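Local atomic coordinates of muramoyltetrapeptide carboxypeptidase (Oxalobacter formigenes OXCC13, PDB entry 6UUK), a protein that probably acts as a serine-type LD-carboxypeptidase of the peptidase S66 family, trimming muramoyl tetrapeptides. Residues H134-A139 with T155-A160. Residues are numbered along the deposited sequence; the frame is centred on the assembly and turned at random.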
loop_
_atom_site.group_PDB
_atom_site.type_symbol
_atom_site.label_atom_id
_atom_site.label_comp_id
_atom_site.label_asym_id
_atom_site.label_seq_id
_atom_site.Cartn_x
_atom_site.Cartn_y
_atom_site.Cartn_z
ATOM N N HIS B 134 -17.193 4.359 -7.711
ATOM C CA HIS B 134 -18.479 5.002 -7.485
ATOM C C HIS B 134 -19.278 5.187 -8.768
ATOM O O HIS B 134 -20.501 5.353 -8.702
ATOM C CB HIS B 134 -18.276 6.357 -6.802
ATOM C CG HIS B 134 -17.600 6.265 -5.471
ATOM N ND1 HIS B 134 -18.266 5.898 -4.322
ATOM C CD2 HIS B 134 -16.316 6.493 -5.104
ATOM C CE1 HIS B 134 -17.423 5.903 -3.305
ATOM N NE2 HIS B 134 -16.233 6.262 -3.752
ATOM N N ASP B 135 -18.619 5.168 -9.929
ATOM C CA ASP B 135 -19.343 5.293 -11.190
ATOM C C ASP B 135 -20.082 4.009 -11.540
ATOM O O ASP B 135 -21.093 4.051 -12.252
ATOM C CB ASP B 135 -18.381 5.671 -12.316
ATOM C CG ASP B 135 -17.689 6.996 -12.074
ATOM O OD1 ASP B 135 -18.289 7.870 -11.413
ATOM O OD2 ASP B 135 -16.546 7.167 -12.547
ATOM N N LEU B 136 -19.601 2.870 -11.057
ATOM C CA LEU B 136 -20.210 1.583 -11.348
ATOM C C LEU B 136 -21.341 1.287 -10.368
ATOM O O LEU B 136 -21.448 1.894 -9.299
ATOM C CB LEU B 136 -19.166 0.467 -11.286
ATOM C CG LEU B 136 -17.845 0.719 -12.015
ATOM C CD1 LEU B 136 -16.884 -0.436 -11.799
ATOM C CD2 LEU B 136 -18.069 0.966 -13.496
ATOM N N ASP B 137 -22.188 0.336 -10.750
ATOM C CA ASP B 137 -23.294 -0.137 -9.921
ATOM C C ASP B 137 -23.077 -1.632 -9.703
ATOM O O ASP B 137 -23.528 -2.459 -10.498
ATOM C CB ASP B 137 -24.645 0.154 -10.580
ATOM C CG ASP B 137 -25.818 -0.145 -9.666
ATOM O OD1 ASP B 137 -25.588 -0.464 -8.480
ATOM O OD2 ASP B 137 -26.973 -0.062 -10.135
ATOM N N PHE B 138 -22.377 -1.974 -8.618
ATOM C CA PHE B 138 -22.060 -3.371 -8.350
ATOM C C PHE B 138 -23.289 -4.180 -7.957
ATOM O O PHE B 138 -23.273 -5.408 -8.089
ATOM C CB PHE B 138 -20.986 -3.464 -7.266
ATOM C CG PHE B 138 -19.659 -2.899 -7.688
ATOM C CD1 PHE B 138 -19.332 -1.582 -7.413
ATOM C CD2 PHE B 138 -18.745 -3.683 -8.372
ATOM C CE1 PHE B 138 -18.114 -1.059 -7.806
ATOM C CE2 PHE B 138 -17.525 -3.166 -8.768
ATOM C CZ PHE B 138 -17.209 -1.852 -8.484
ATOM N N ALA B 139 -24.349 -3.526 -7.476
ATOM C CA ALA B 139 -25.615 -4.225 -7.297
ATOM C C ALA B 139 -26.220 -4.613 -8.639
ATOM O O ALA B 139 -26.858 -5.665 -8.752
ATOM C CB ALA B 139 -26.589 -3.360 -6.499
ATOM N N THR B 155 -8.174 -6.883 -9.180
ATOM C CA THR B 155 -8.580 -7.381 -7.871
ATOM C C THR B 155 -9.484 -6.383 -7.159
ATOM O O THR B 155 -10.392 -6.781 -6.420
ATOM C CB THR B 155 -7.344 -7.689 -7.019
ATOM O OG1 THR B 155 -6.505 -8.622 -7.710
ATOM C CG2 THR B 155 -7.744 -8.281 -5.674
ATOM N N VAL B 156 -9.257 -5.085 -7.380
ATOM C CA VAL B 156 -10.128 -4.058 -6.815
ATOM C C VAL B 156 -11.557 -4.240 -7.312
ATOM O O VAL B 156 -12.520 -4.116 -6.544
ATOM C CB VAL B 156 -9.581 -2.659 -7.154
ATOM C CG1 VAL B 156 -10.571 -1.576 -6.756
ATOM C CG2 VAL B 156 -8.237 -2.435 -6.475
ATOM N N PHE B 157 -11.718 -4.547 -8.601
ATOM C CA PHE B 157 -13.051 -4.762 -9.153
ATOM C C PHE B 157 -13.708 -6.004 -8.566
ATOM O O PHE B 157 -14.929 -6.030 -8.384
ATOM C CB PHE B 157 -12.969 -4.873 -10.676
ATOM C CG PHE B 157 -14.308 -4.898 -11.361
ATOM C CD1 PHE B 157 -14.975 -6.096 -11.569
ATOM C CD2 PHE B 157 -14.894 -3.727 -11.808
ATOM C CE1 PHE B 157 -16.202 -6.120 -12.202
ATOM C CE2 PHE B 157 -16.121 -3.749 -12.442
ATOM C CZ PHE B 157 -16.775 -4.946 -12.639
ATOM N N GLU B 158 -12.918 -7.033 -8.261
ATOM C CA GLU B 158 -13.475 -8.295 -7.792
ATOM C C GLU B 158 -13.824 -8.280 -6.310
ATOM O O GLU B 158 -14.625 -9.113 -5.872
ATOM C CB GLU B 158 -12.497 -9.436 -8.081
ATOM C CG GLU B 158 -12.217 -9.641 -9.559
ATOM C CD GLU B 158 -11.432 -10.906 -9.837
ATOM O OE1 GLU B 158 -11.119 -11.639 -8.875
ATOM O OE2 GLU B 158 -11.130 -11.168 -11.020
HETATM N N MSE B 159 -13.252 -7.365 -5.533
HETATM C CA MSE B 159 -13.574 -7.273 -4.114
HETATM C C MSE B 159 -14.921 -6.592 -3.906
HETATM O O MSE B 159 -15.699 -6.984 -3.036
HETATM C CB MSE B 159 -12.478 -6.522 -3.355
HETATM C CG MSE B 159 -11.138 -7.243 -3.304
HETATM SE SE MSE B 159 -11.252 -9.039 -2.548
HETATM C CE MSE B 159 -11.301 -10.072 -4.202
ATOM N N ALA B 160 -15.193 -5.563 -4.714
ATOM C CA ALA B 160 -16.484 -4.890 -4.635
ATOM C C ALA B 160 -17.614 -5.795 -5.109
ATOM O O ALA B 160 -18.728 -5.719 -4.578
ATOM C CB ALA B 160 -16.455 -3.596 -5.447
#
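Leu-136 meets Phe-157 with a single methyl: CD1 of Leu-136 comes up to the rim of the ring, near its plane, 3.5 Å from CE2 of Phe-157, and the two side chains cross at about a right angle. A branched aliphatic chain suits this buried spot, since it also touches Ser-105 and Met-109 of helix 101-111. Past Asp-137, at the N-cap position, helix 138-142 begins with Phe-138, which buries more area in this contact than any other residue. With CG anti to its own carbonyl carbon (chi1 -66°), the ring of Phe-138 reaches across to helix 155-163 and lies flat against Ala-160. The CB methyl of Ala-160 sits over the centre of the Phe-138 ring, 3.5 Å from its centroid and 12° off the normal, a CH-pi contact for which alanine is small enough to let the ring come close to the helix. CE2 of Phe-138 lies over one face of the Phe-157 ring, toward its rim, 4.0 Å from CE2 of Phe-157, with the two planes inclined at 56°. Were Phe-138 replaced by an alanine, the Ala-160 methyl and this face of Phe-157 would probably lose their aromatic partner, leaving a gap between the helices. No hydrogen bond spans the segments; this is apolar packing of helix 138-142 and the loop leading into it on helix 155-163, the helices that precede and follow strand 147-150 in the mainly parallel alpha/beta N-terminal domain.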